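Local coordinates for protein glypican-1 (Homo sapiens, PDB 4YWT) that carries heparan sulfate chains at the cell surface and, through them, binds alpha-4 (V) collagen and takes part in Schwann cell myelination, at residues E118-L121 / Q122-P126; L162-F165 / W166-L170; A229-V232 / V233-V236; R290-L293 / D294-V297; K447-M450 / T451-Q454. The protein carries 3 engineered substitutions. All coordinates share one frame; numbering follows the deposited sequence.

Interaction 1: residues E118-L121 / Q122-P126; sequences ERTL and QATFP
Gln122 N donates to Glu118 O, and Phe125 N to Leu121 O at 2.9 Å, the i to i+4 bonds of an alpha-helix that kinks at Pro126, whose ring nitrogen has no hydrogen to give to the turn before. Thr124 adds a second grip on the main chain. With OG1 placed between its own backbone N and carbonyl carbon (chi1 61°), the hydroxyl donates to Thr120 O over 2.7 Å, while Thr124 N reaches the same oxygen over 2.9 Å from the opposite face of the carbonyl plane. Threonine suits this exposed flank, since its OG1 can be satisfied by the helix itself.

On the buried flank Leu121 lies across the flat of Phe125. The CG of Leu121 stands 3.6 Å from the ring centroid of Phe125, only 3° off the normal, a CH-pi contact, and its CD1 comes 3.6 Å from CZ of Phe125. A branched aliphatic chain fits an aromatic face well. Glu118 and Gln122 meet through solvent: one water donates to Glu118 OE2 (2.9 Å) and to Gln122 OE1 (2.7 Å), bridging carboxylate and amide planes turned 60° apart. Glu118 also forms a salt bridge with Arg148, and Gln122 OE1 accepts from Arg141, so both polar ends are tied to helix 137-152.

Near the end of helix 70-129, Leu121 faces Tyr144 of helix 137-152, and both it and Phe125 pack on helix 316-328, through Leu320 and Ala321, while Tyr133 of helix 131-134 touches Gln122 and Pro126.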
loop_
_atom_site.group_PDB
_atom_site.type_symbol
_atom_site.label_atom_id
_atom_site.label_comp_id
_atom_site.label_asym_id
_atom_site.label_seq_id
_atom_site.Cartn_x
_atom_site.Cartn_y
_atom_site.Cartn_z
ATOM N N GLU A 118 -18.544 -14.637 -16.638
ATOM C CA GLU A 118 -19.969 -14.949 -16.557
ATOM C C GLU A 118 -20.722 -14.573 -17.839
ATOM O O GLU A 118 -21.547 -15.346 -18.330
ATOM C CB GLU A 118 -20.607 -14.250 -15.354
ATOM C CG GLU A 118 -21.986 -14.789 -14.997
ATOM C CD GLU A 118 -22.616 -14.067 -13.822
ATOM O OE1 GLU A 118 -21.989 -13.123 -13.294
ATOM O OE2 GLU A 118 -23.737 -14.449 -13.421
ATOM N N ARG A 119 -20.434 -13.392 -18.381
ATOM C CA ARG A 119 -21.088 -12.938 -19.607
ATOM C C ARG A 119 -20.727 -13.824 -20.795
ATOM O O ARG A 119 -21.581 -14.149 -21.626
ATOM C CB ARG A 119 -20.720 -11.484 -19.911
ATOM C CG ARG A 119 -21.507 -10.465 -19.104
ATOM C CD ARG A 119 -21.220 -9.045 -19.569
ATOM N NE ARG A 119 -20.867 -8.166 -18.458
ATOM C CZ ARG A 119 -19.624 -7.802 -18.159
ATOM N NH1 ARG A 119 -18.607 -8.236 -18.892
ATOM N NH2 ARG A 119 -19.397 -6.998 -17.128
ATOM N N THR A 120 -19.457 -14.210 -20.869
ATOM C CA THR A 120 -18.986 -15.109 -21.915
ATOM C C THR A 120 -19.713 -16.445 -21.833
ATOM O O THR A 120 -20.135 -17.002 -22.852
ATOM C CB THR A 120 -17.466 -15.343 -21.821
ATOM O OG1 THR A 120 -16.787 -14.081 -21.803
ATOM C CG2 THR A 120 -16.975 -16.165 -23.004
ATOM N N LEU A 121 -19.864 -16.950 -20.611
ATOM C CA LEU A 121 -20.609 -18.182 -20.392
ATOM C C LEU A 121 -22.047 -18.036 -20.882
ATOM O O LEU A 121 -22.521 -18.844 -21.679
ATOM C CB LEU A 121 -20.586 -18.573 -18.912
ATOM C CG LEU A 121 -21.382 -19.818 -18.508
ATOM C CD1 LEU A 121 -20.616 -20.614 -17.466
ATOM C CD2 LEU A 121 -22.757 -19.444 -17.973
ATOM N N GLN A 122 -22.733 -17.000 -20.405
ATOM C CA GLN A 122 -24.128 -16.768 -20.773
ATOM C C GLN A 122 -24.318 -16.620 -22.280
ATOM O O GLN A 122 -25.360 -16.988 -22.820
ATOM C CB GLN A 122 -24.668 -15.523 -20.069
ATOM C CG GLN A 122 -24.843 -15.675 -18.571
ATOM C CD GLN A 122 -25.389 -14.416 -17.926
ATOM O OE1 GLN A 122 -25.855 -14.441 -16.787
ATOM N NE2 GLN A 122 -25.334 -13.307 -18.653
ATOM N N ALA A 123 -23.308 -16.085 -22.956
ATOM C CA ALA A 123 -23.414 -15.835 -24.388
ATOM C C ALA A 123 -23.092 -17.068 -25.235
ATOM O O ALA A 123 -23.711 -17.284 -26.278
ATOM C CB ALA A 123 -22.509 -14.682 -24.782
ATOM N N THR A 124 -22.130 -17.873 -24.793
ATOM C CA THR A 124 -21.643 -18.975 -25.623
ATOM C C THR A 124 -22.258 -20.338 -25.290
ATOM O O THR A 124 -22.421 -21.177 -26.175
ATOM C CB THR A 124 -20.113 -19.104 -25.523
ATOM O OG1 THR A 124 -19.742 -19.382 -24.167
ATOM C CG2 THR A 124 -19.442 -17.818 -25.977
ATOM N N PHE A 125 -22.590 -20.556 -24.020
ATOM C CA PHE A 125 -23.103 -21.853 -23.569
ATOM C C PHE A 125 -24.403 -22.342 -24.234
ATOM O O PHE A 125 -24.512 -23.531 -24.532
ATOM C CB PHE A 125 -23.297 -21.837 -22.050
ATOM C CG PHE A 125 -22.095 -22.310 -21.281
ATOM C CD1 PHE A 125 -20.818 -21.923 -21.657
ATOM C CD2 PHE A 125 -22.240 -23.145 -20.184
ATOM C CE1 PHE A 125 -19.710 -22.359 -20.954
ATOM C CE2 PHE A 125 -21.135 -23.583 -19.477
ATOM C CZ PHE A 125 -19.868 -23.189 -19.862
ATOM N N PRO A 126 -25.396 -21.453 -24.456
ATOM C CA PRO A 126 -26.616 -21.965 -25.097
ATOM C C PRO A 126 -26.372 -22.593 -26.468
ATOM O O PRO A 126 -27.053 -23.550 -26.830
ATOM C CB PRO A 126 -27.502 -20.717 -25.226
ATOM C CG PRO A 126 -26.582 -19.553 -25.032
ATOM C CD PRO A 126 -25.545 -20.037 -24.078
HETATM O O HOH W 1 -24.926 -16.385 -15.146
#

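Interaction 2: residues L162-F165 / W166-L170; sequences LAEF and WARLL
Phe165 swings CG opposite its backbone nitrogen (chi1 162°) and Trp166 places CG opposite its carbonyl carbon (chi1 -72°), which together bring the edge of one ring over the face of the next. They form a T-shaped pair, planes at 68°, in which the edge of Phe165 points at the face of Trp166. The six-membered ring centroids are 4.7 Å apart, and CE2 of Phe165 lies above the middle of the indole, 3.6 Å from CE2 of Trp166. One turn on, Leu169 runs beside Phe165 and sets CD2 3.7 Å from CZ of Phe165, an aliphatic branch filling in next to the ring. This is the inner side of an amphipathic helix, 158-177, in the all-helical glypican core: Phe165 meets Phe140 and Leu143, while Trp166 meets Leu208, Leu320 and the ring of Phe201. One polar atom goes unmet: Trp166 NE1 is buried here with no partner in the model.

The outer side carries charge. Glu164 and Arg168, four residues apart, form a salt bridge of 2.7 Å between OE2 of Glu164 and NH1 of Arg168. The carboxylate oxygen lies in the plane of the guanidinium, yet the nitrogen approaches from above the carboxylate plane. Bends in both chains bring these ends together, and CB of Ala167, small enough to fit beneath, touches one guanidinium face. Arg168 NE makes a second salt bridge, to Glu171.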
loop_
_atom_site.group_PDB
_atom_site.type_symbol
_atom_site.label_atom_id
_atom_site.label_comp_id
_atom_site.label_asym_id
_atom_site.label_seq_id
_atom_site.Cartn_x
_atom_site.Cartn_y
_atom_site.Cartn_z
ATOM N N LEU A 162 -18.412 -25.689 -4.172
ATOM C CA LEU A 162 -18.218 -26.339 -5.460
ATOM C C LEU A 162 -18.634 -27.798 -5.384
ATOM O O LEU A 162 -19.204 -28.320 -6.325
ATOM C CB LEU A 162 -16.753 -26.237 -5.909
ATOM C CG LEU A 162 -16.168 -24.861 -6.259
ATOM C CD1 LEU A 162 -14.643 -24.916 -6.346
ATOM C CD2 LEU A 162 -16.752 -24.337 -7.554
ATOM N N ALA A 163 -18.331 -28.459 -4.268
ATOM C CA ALA A 163 -18.750 -29.846 -4.078
ATOM C C ALA A 163 -20.270 -29.951 -4.190
ATOM O O ALA A 163 -20.801 -30.773 -4.945
ATOM C CB ALA A 163 -18.273 -30.374 -2.734
ATOM N N GLU A 164 -20.957 -29.090 -3.444
ATOM C CA GLU A 164 -22.410 -28.998 -3.487
ATOM C C GLU A 164 -22.892 -28.707 -4.906
ATOM O O GLU A 164 -23.785 -29.388 -5.429
ATOM C CB GLU A 164 -22.896 -27.908 -2.526
ATOM C CG GLU A 164 -24.390 -27.634 -2.582
ATOM C CD GLU A 164 -25.210 -28.719 -1.908
ATOM O OE1 GLU A 164 -24.628 -29.544 -1.168
ATOM O OE2 GLU A 164 -26.441 -28.748 -2.118
ATOM N N PHE A 165 -22.279 -27.694 -5.516
ATOM C CA PHE A 165 -22.580 -27.284 -6.884
ATOM C C PHE A 165 -22.544 -28.451 -7.867
ATOM O O PHE A 165 -23.467 -28.634 -8.658
ATOM C CB PHE A 165 -21.595 -26.197 -7.332
ATOM C CG PHE A 165 -21.537 -26.008 -8.821
ATOM C CD1 PHE A 165 -22.533 -25.310 -9.485
ATOM C CD2 PHE A 165 -20.484 -26.528 -9.558
ATOM C CE1 PHE A 165 -22.481 -25.137 -10.854
ATOM C CE2 PHE A 165 -20.429 -26.361 -10.928
ATOM C CZ PHE A 165 -21.428 -25.663 -11.578
ATOM N N TRP A 166 -21.475 -29.235 -7.801
ATOM C CA TRP A 166 -21.267 -30.358 -8.703
ATOM C C TRP A 166 -22.233 -31.489 -8.404
ATOM O O TRP A 166 -22.709 -32.158 -9.321
ATOM C CB TRP A 166 -19.824 -30.866 -8.617
ATOM C CG TRP A 166 -18.827 -29.937 -9.233
ATOM C CD1 TRP A 166 -17.801 -29.296 -8.604
ATOM C CD2 TRP A 166 -18.770 -29.534 -10.605
ATOM N NE1 TRP A 166 -17.106 -28.520 -9.498
ATOM C CE2 TRP A 166 -17.681 -28.649 -10.735
ATOM C CE3 TRP A 166 -19.533 -29.837 -11.737
ATOM C CZ2 TRP A 166 -17.334 -28.067 -11.950
ATOM C CZ3 TRP A 166 -19.187 -29.256 -12.943
ATOM C CH2 TRP A 166 -18.099 -28.380 -13.039
ATOM N N ALA A 167 -22.517 -31.708 -7.123
ATOM C CA ALA A 167 -23.507 -32.709 -6.739
ATOM C C ALA A 167 -24.861 -32.395 -7.376
ATOM O O ALA A 167 -25.402 -33.190 -8.163
ATOM C CB ALA A 167 -23.633 -32.780 -5.226
ATOM N N ARG A 168 -25.391 -31.219 -7.046
ATOM C CA ARG A 168 -26.702 -30.808 -7.539
ATOM C C ARG A 168 -26.743 -30.738 -9.065
ATOM O O ARG A 168 -27.735 -31.136 -9.688
ATOM C CB ARG A 168 -27.095 -29.458 -6.937
ATOM C CG ARG A 168 -27.017 -29.394 -5.414
ATOM C CD ARG A 168 -28.077 -30.259 -4.734
ATOM N NE ARG A 168 -27.691 -31.665 -4.644
ATOM C CZ ARG A 168 -26.908 -32.169 -3.695
ATOM N NH1 ARG A 168 -26.421 -31.384 -2.745
ATOM N NH2 ARG A 168 -26.612 -33.463 -3.695
ATOM N N LEU A 169 -25.663 -30.243 -9.664
ATOM C CA LEU A 169 -25.593 -30.143 -11.117
ATOM C C LEU A 169 -25.620 -31.523 -11.764
ATOM O O LEU A 169 -26.254 -31.712 -12.799
ATOM C CB LEU A 169 -24.339 -29.388 -11.557
ATOM C CG LEU A 169 -24.268 -29.128 -13.064
ATOM C CD1 LEU A 169 -25.441 -28.266 -13.508
ATOM C CD2 LEU A 169 -22.946 -28.486 -13.451
ATOM N N LEU A 170 -24.930 -32.482 -11.153
ATOM C CA LEU A 170 -24.938 -33.850 -11.656
ATOM C C LEU A 170 -26.340 -34.437 -11.552
ATOM O O LEU A 170 -26.814 -35.100 -12.479
ATOM C CB LEU A 170 -23.937 -34.723 -10.895
ATOM C CG LEU A 170 -23.958 -36.215 -11.237
ATOM C CD1 LEU A 170 -23.666 -36.438 -12.715
ATOM C CD2 LEU A 170 -22.966 -36.980 -10.376
#

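Interaction 3: residues A229-V232 / V233-V236; sequences ASDV and VRKV
Val233 N to Ala229 O, Arg234 N to Ser230 O, Lys235 N to Asp231 O and Val236 N to Val232 O are the firm polar bonds here, each 2.9 Å long and of the i to i+4 kind that carries helix 204-236 to its end. The side-chain bonds laid over them are slacker. Asp231 and Arg234, three residues apart, run side by side, and NH2 of Arg234 reaches OD1 of Asp231 over 3.3 Å in a weak hydrogen bond that is part of a salt bridge. A bend at chi3 (55°) turns the guanidinium back toward the acid, the two planes standing 82° apart. One water spans the pair, weakly bound to both Asp231 OD1 and Arg234 NE, and lies at the guanidinium edge.

Lysine suits position 235 because its aliphatic part lies along the helix surface, CG 3.2 Å from Asp231 O, while its charged end reaches the side of the acid. Lys235 NZ stays 4.7 Å from Asp231 OD2, close enough that the opposite charges may attract, though the charged atoms do not touch.

On the inner flank short branched residues take over. Val232 and Val236 point the same way, CG1 of Val232 lying 4.1 Å from CG2 of Val236. Val233 fits among Leu95 of helix 70-129, Trp289 and Trp392, and Val236 also meets Trp392. Charges along one flank and valines along the other make this an amphipathic helix end, set into the helical bundle of the glypican core.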
loop_
_atom_site.group_PDB
_atom_site.type_symbol
_atom_site.label_atom_id
_atom_site.label_comp_id
_atom_site.label_asym_id
_atom_site.label_seq_id
_atom_site.Cartn_x
_atom_site.Cartn_y
_atom_site.Cartn_z
ATOM N N ALA A 229 -2.438 -0.938 3.545
ATOM C CA ALA A 229 -1.335 -0.001 3.340
ATOM C C ALA A 229 -1.862 1.425 3.182
ATOM O O ALA A 229 -1.341 2.372 3.794
ATOM C CB ALA A 229 -0.512 -0.400 2.128
ATOM N N SER A 230 -2.908 1.567 2.371
ATOM C CA SER A 230 -3.518 2.872 2.140
ATOM C C SER A 230 -4.003 3.500 3.447
ATOM O O SER A 230 -3.686 4.660 3.746
ATOM C CB SER A 230 -4.677 2.748 1.148
ATOM O OG SER A 230 -4.914 3.977 0.486
ATOM N N ASP A 231 -4.762 2.734 4.228
ATOM C CA ASP A 231 -5.287 3.230 5.498
ATOM C C ASP A 231 -4.174 3.585 6.482
ATOM O O ASP A 231 -4.263 4.583 7.201
ATOM C CB ASP A 231 -6.229 2.201 6.126
ATOM C CG ASP A 231 -7.581 2.160 5.445
ATOM O OD1 ASP A 231 -7.938 3.152 4.774
ATOM O OD2 ASP A 231 -8.288 1.140 5.582
ATOM N N VAL A 232 -3.128 2.763 6.510
ATOM C CA VAL A 232 -1.984 3.003 7.378
ATOM C C VAL A 232 -1.323 4.326 7.027
ATOM O O VAL A 232 -1.061 5.138 7.909
ATOM C CB VAL A 232 -0.942 1.868 7.288
ATOM C CG1 VAL A 232 0.386 2.313 7.886
ATOM C CG2 VAL A 232 -1.452 0.620 7.993
ATOM N N VAL A 233 -1.067 4.551 5.741
ATOM C CA VAL A 233 -0.473 5.818 5.318
ATOM C C VAL A 233 -1.374 6.998 5.691
ATOM O O VAL A 233 -0.913 7.991 6.275
ATOM C CB VAL A 233 -0.203 5.838 3.803
ATOM C CG1 VAL A 233 0.266 7.220 3.361
ATOM C CG2 VAL A 233 0.825 4.779 3.441
ATOM N N ARG A 234 -2.660 6.873 5.368
ATOM C CA ARG A 234 -3.635 7.920 5.672
ATOM C C ARG A 234 -3.672 8.279 7.160
ATOM O O ARG A 234 -3.812 9.446 7.522
ATOM C CB ARG A 234 -5.031 7.494 5.210
ATOM C CG ARG A 234 -6.139 8.463 5.600
ATOM C CD ARG A 234 -7.510 7.946 5.188
ATOM N NE ARG A 234 -7.784 6.615 5.723
ATOM C CZ ARG A 234 -8.253 6.380 6.944
ATOM N NH1 ARG A 234 -8.501 7.388 7.768
ATOM N NH2 ARG A 234 -8.472 5.135 7.342
ATOM N N LYS A 235 -3.538 7.271 8.017
ATOM C CA LYS A 235 -3.618 7.483 9.459
ATOM C C LYS A 235 -2.314 8.035 10.033
ATOM O O LYS A 235 -2.328 8.918 10.891
ATOM C CB LYS A 235 -3.995 6.177 10.159
ATOM C CG LYS A 235 -5.447 5.779 9.951
ATOM C CD LYS A 235 -5.707 4.350 10.390
ATOM C CE LYS A 235 -7.154 3.957 10.137
ATOM N NZ LYS A 235 -7.317 2.486 9.982
ATOM N N VAL A 236 -1.192 7.508 9.552
ATOM C CA VAL A 236 0.128 7.949 9.990
ATOM C C VAL A 236 0.368 9.405 9.603
ATOM O O VAL A 236 0.996 10.159 10.349
ATOM C CB VAL A 236 1.241 7.056 9.397
ATOM C CG1 VAL A 236 2.611 7.696 9.573
ATOM C CG2 VAL A 236 1.205 5.680 10.042
HETATM O O HOH W 2 -7.283 5.828 2.747
#

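Interaction 4: residues R290-L293 / D294-V297; sequences RNLL and DSMV
Leu292, Leu293 and Met296 form the dense side of an amphipathic alpha-helix, 286-299, in the helical core of glypican. The methyl of Met296 packs against both leucines: CE lies 3.9 Å from CG of Leu292 and 3.6 Å from CD1 of Leu293. A bend at chi3 (-62°) turns the methyl CE back toward them, and the flexible, unbranched methionine chain suits the place. Leu292 continues outward onto Leu459 and Met462 of helix 450-471, and Leu293 onto Val388. Ser295 is buried too, and a small hydroxyl fits because the main chain takes it: OG donates to Leu292 O over 2.9 Å, beside the bond that oxygen accepts from Met296 N, also 2.9 Å.

The opposite character appears at Asn291 and Asp294, whose polar ends are linked by a water. Asn291 ND2 donates to Glu288 OE1, and Arg290 turns away to a salt bridge with Asp286; the Arg290 side chain also touches Asp390, which with Asp387 belongs to a calcium site. Polar side chains suit a flank where water can take part in their bonding. A single water donates to OD1 of Asn291 at 2.7 Å and, weakly, to OD2 of Asp294 at 3.4 Å.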
loop_
_atom_site.group_PDB
_atom_site.type_symbol
_atom_site.label_atom_id
_atom_site.label_comp_id
_atom_site.label_asym_id
_atom_site.label_seq_id
_atom_site.Cartn_x
_atom_site.Cartn_y
_atom_site.Cartn_z
ATOM N N ARG A 290 7.835 -3.210 5.256
ATOM C CA ARG A 290 8.625 -4.044 4.356
ATOM C C ARG A 290 8.117 -5.480 4.326
ATOM O O ARG A 290 8.087 -6.106 3.268
ATOM C CB ARG A 290 10.101 -4.026 4.757
ATOM C CG ARG A 290 10.800 -2.699 4.509
ATOM C CD ARG A 290 12.272 -2.783 4.874
ATOM N NE ARG A 290 12.933 -1.485 4.797
ATOM C CZ ARG A 290 13.495 -0.994 3.697
ATOM N NH1 ARG A 290 13.474 -1.691 2.570
ATOM N NH2 ARG A 290 14.077 0.198 3.723
ATOM N N ASN A 291 7.729 -6.004 5.487
ATOM C CA ASN A 291 7.165 -7.349 5.561
ATOM C C ASN A 291 5.888 -7.464 4.738
ATOM O O ASN A 291 5.736 -8.381 3.913
ATOM C CB ASN A 291 6.880 -7.737 7.015
ATOM C CG ASN A 291 8.139 -8.083 7.785
ATOM O OD1 ASN A 291 9.139 -8.505 7.205
ATOM N ND2 ASN A 291 8.093 -7.910 9.101
ATOM N N LEU A 292 4.975 -6.524 4.966
ATOM C CA LEU A 292 3.710 -6.504 4.248
ATOM C C LEU A 292 3.932 -6.417 2.748
ATOM O O LEU A 292 3.378 -7.212 1.993
ATOM C CB LEU A 292 2.833 -5.337 4.700
ATOM C CG LEU A 292 1.444 -5.391 4.063
ATOM C CD1 LEU A 292 0.713 -6.632 4.544
ATOM C CD2 LEU A 292 0.634 -4.140 4.357
ATOM N N LEU A 293 4.744 -5.455 2.320
ATOM C CA LEU A 293 4.981 -5.261 0.892
ATOM C C LEU A 293 5.679 -6.469 0.270
ATOM O O LEU A 293 5.436 -6.800 -0.891
ATOM C CB LEU A 293 5.794 -3.990 0.644
ATOM C CG LEU A 293 4.974 -2.723 0.379
ATOM C CD1 LEU A 293 4.188 -2.304 1.611
ATOM C CD2 LEU A 293 5.875 -1.594 -0.095
ATOM N N ASP A 294 6.533 -7.130 1.045
ATOM C CA ASP A 294 7.185 -8.354 0.588
ATOM C C ASP A 294 6.167 -9.463 0.348
ATOM O O ASP A 294 6.177 -10.109 -0.705
ATOM C CB ASP A 294 8.235 -8.822 1.595
ATOM C CG ASP A 294 9.641 -8.408 1.206
ATOM O OD1 ASP A 294 9.789 -7.415 0.462
ATOM O OD2 ASP A 294 10.600 -9.080 1.644
ATOM N N SER A 295 5.284 -9.678 1.320
ATOM C CA SER A 295 4.267 -10.719 1.178
ATOM C C SER A 295 3.278 -10.375 0.062
ATOM O O SER A 295 2.701 -11.263 -0.565
ATOM C CB SER A 295 3.527 -10.938 2.502
ATOM O OG SER A 295 2.668 -9.854 2.803
ATOM N N MET A 296 3.100 -9.082 -0.190
ATOM C CA MET A 296 2.197 -8.617 -1.237
ATOM C C MET A 296 2.808 -8.815 -2.618
ATOM O O MET A 296 2.103 -9.122 -3.579
ATOM C CB MET A 296 1.841 -7.145 -1.023
ATOM C CG MET A 296 0.700 -6.925 -0.043
ATOM S SD MET A 296 0.032 -5.251 -0.101
ATOM C CE MET A 296 1.467 -4.296 0.367
ATOM N N VAL A 297 4.120 -8.632 -2.718
ATOM C CA VAL A 297 4.825 -8.935 -3.954
ATOM C C VAL A 297 4.779 -10.440 -4.194
ATOM O O VAL A 297 4.547 -10.897 -5.315
ATOM C CB VAL A 297 6.289 -8.447 -3.918
ATOM C CG1 VAL A 297 7.102 -9.085 -5.035
ATOM C CG2 VAL A 297 6.345 -6.929 -4.013
HETATM O O HOH W 3 9.362 -9.676 4.795
#

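Interaction 5: residues K447-M450 / T451-Q454; sequences KPDM and TIRQ
Asp449 is the N-cap of helix 450-471, the last modelled helix of the glypican core, and its carboxylate takes up an amide that the first turn would otherwise leave without a helical acceptor. Its CG stands across from the backbone nitrogen (chi1 -176°), which carries OD1 forward to accept from Ile452 N over 3.3 Å in a fairly straight bond (161°). The amide approaches the anti side of the oxygen, 22° out of the carboxylate plane. Aspartate suits the post: the chain is short enough to fold back, and its negative charge would probably be stabilised by the helix dipole. The other oxygen, OD2, accepts from a water at 2.5 Å, and that water lies 3.3 Å from OG1 of Thr451, so carboxylate and hydroxyl share it. Asn281 OD1 accepts from Asp449 N and ties the cap residue to helix 280-283.

The helical pattern then takes hold, weakly from Arg453 N to Asp449 O at 3.3 Å and more firmly from Gln454 N to Met450 O at 2.9 Å. Ile452 turns its aliphatic chain inward to Val239 and Leu285, with CG1 of Ile452 3.8 Å from CB of Asp449. On the exposed flank the bent Met450 chain brings CE to 4.2 Å from CB of Arg453.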
loop_
_atom_site.group_PDB
_atom_site.type_symbol
_atom_site.label_atom_id
_atom_site.label_comp_id
_atom_site.label_asym_id
_atom_site.label_seq_id
_atom_site.Cartn_x
_atom_site.Cartn_y
_atom_site.Cartn_z
ATOM N N LYS A 447 8.630 6.941 24.931
ATOM C CA LYS A 447 7.284 7.434 24.651
ATOM C C LYS A 447 6.921 7.325 23.170
ATOM O O LYS A 447 6.885 8.335 22.464
ATOM C CB LYS A 447 7.148 8.885 25.113
ATOM N N PRO A 448 6.646 6.100 22.695
ATOM C CA PRO A 448 6.246 5.926 21.294
ATOM C C PRO A 448 4.829 6.426 21.039
ATOM O O PRO A 448 4.014 6.466 21.959
ATOM C CB PRO A 448 6.336 4.412 21.090
ATOM C CG PRO A 448 6.111 3.844 22.441
ATOM C CD PRO A 448 6.724 4.814 23.409
ATOM N N ASP A 449 4.546 6.807 19.798
ATOM C CA ASP A 449 3.213 7.257 19.420
ATOM C C ASP A 449 2.265 6.066 19.287
ATOM O O ASP A 449 2.627 5.038 18.716
ATOM C CB ASP A 449 3.267 8.049 18.114
ATOM C CG ASP A 449 1.925 8.631 17.730
ATOM O OD1 ASP A 449 1.300 8.109 16.784
ATOM O OD2 ASP A 449 1.492 9.610 18.374
ATOM N N MET A 450 1.054 6.209 19.817
ATOM C CA MET A 450 0.091 5.111 19.844
ATOM C C MET A 450 -0.456 4.766 18.461
ATOM O O MET A 450 -0.609 3.587 18.119
ATOM C CB MET A 450 -1.063 5.444 20.790
ATOM C CG MET A 450 -0.887 4.917 22.211
ATOM S SD MET A 450 -0.763 3.117 22.305
ATOM C CE MET A 450 1.009 2.882 22.437
ATOM N N THR A 451 -0.752 5.798 17.675
ATOM C CA THR A 451 -1.271 5.615 16.323
ATOM C C THR A 451 -0.332 4.736 15.504
ATOM O O THR A 451 -0.759 3.755 14.884
ATOM C CB THR A 451 -1.465 6.965 15.606
ATOM O OG1 THR A 451 -2.234 7.846 16.435
ATOM C CG2 THR A 451 -2.177 6.768 14.276
ATOM N N ILE A 452 0.950 5.089 15.530
ATOM C CA ILE A 452 1.985 4.327 14.843
ATOM C C ILE A 452 1.970 2.860 15.265
ATOM O O ILE A 452 2.029 1.966 14.423
ATOM C CB ILE A 452 3.386 4.911 15.113
ATOM C CG1 ILE A 452 3.452 6.376 14.674
ATOM C CG2 ILE A 452 4.455 4.081 14.416
ATOM C CD1 ILE A 452 3.163 6.592 13.206
ATOM N N ARG A 453 1.882 2.624 16.570
ATOM C CA ARG A 453 1.855 1.267 17.107
ATOM C C ARG A 453 0.660 0.466 16.588
ATOM O O ARG A 453 0.805 -0.692 16.167
ATOM C CB ARG A 453 1.842 1.306 18.637
ATOM C CG ARG A 453 3.227 1.213 19.248
ATOM C CD ARG A 453 3.902 -0.071 18.796
ATOM N NE ARG A 453 5.354 -0.024 18.922
ATOM C CZ ARG A 453 6.165 -0.978 18.477
ATOM N NH1 ARG A 453 5.662 -2.051 17.880
ATOM N NH2 ARG A 453 7.478 -0.863 18.628
ATOM N N GLN A 454 -0.515 1.088 16.611
ATOM C CA GLN A 454 -1.722 0.449 16.090
ATOM C C GLN A 454 -1.574 0.102 14.606
ATOM O O GLN A 454 -1.937 -1.001 14.169
ATOM C CB GLN A 454 -2.938 1.352 16.310
ATOM C CG GLN A 454 -3.322 1.509 17.773
ATOM C CD GLN A 454 -4.442 2.508 17.988
ATOM O OE1 GLN A 454 -4.868 3.190 17.056
ATOM N NE2 GLN A 454 -4.926 2.598 19.221
HETATM O O HOH W 4 -0.427 10.526 17.095
#

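How the interactions relate
In chain order the first four contacts lie on helices 70-129, 158-177, 204-236 and 286-299, the fifth at the start of helix 450-471 and the loop leading into it, and together they sample an elongated helical fold. Interactions 1 and 2 sit toward one end, with centres about 19 Å apart, and both pack on helix 316-328. Interactions 3, 4 and 5 gather nearer the middle: the centres of 3 and 4 are about 15 Å apart, and interaction 3 touches interaction 5 where Val236 CG2 meets Ile452 CD1 at 3.8 Å. Interactions 1 and 5 are about 52 Å apart between centres. Helix 450-471 packs against both 204-236 and 286-299, bringing segments distant in sequence together.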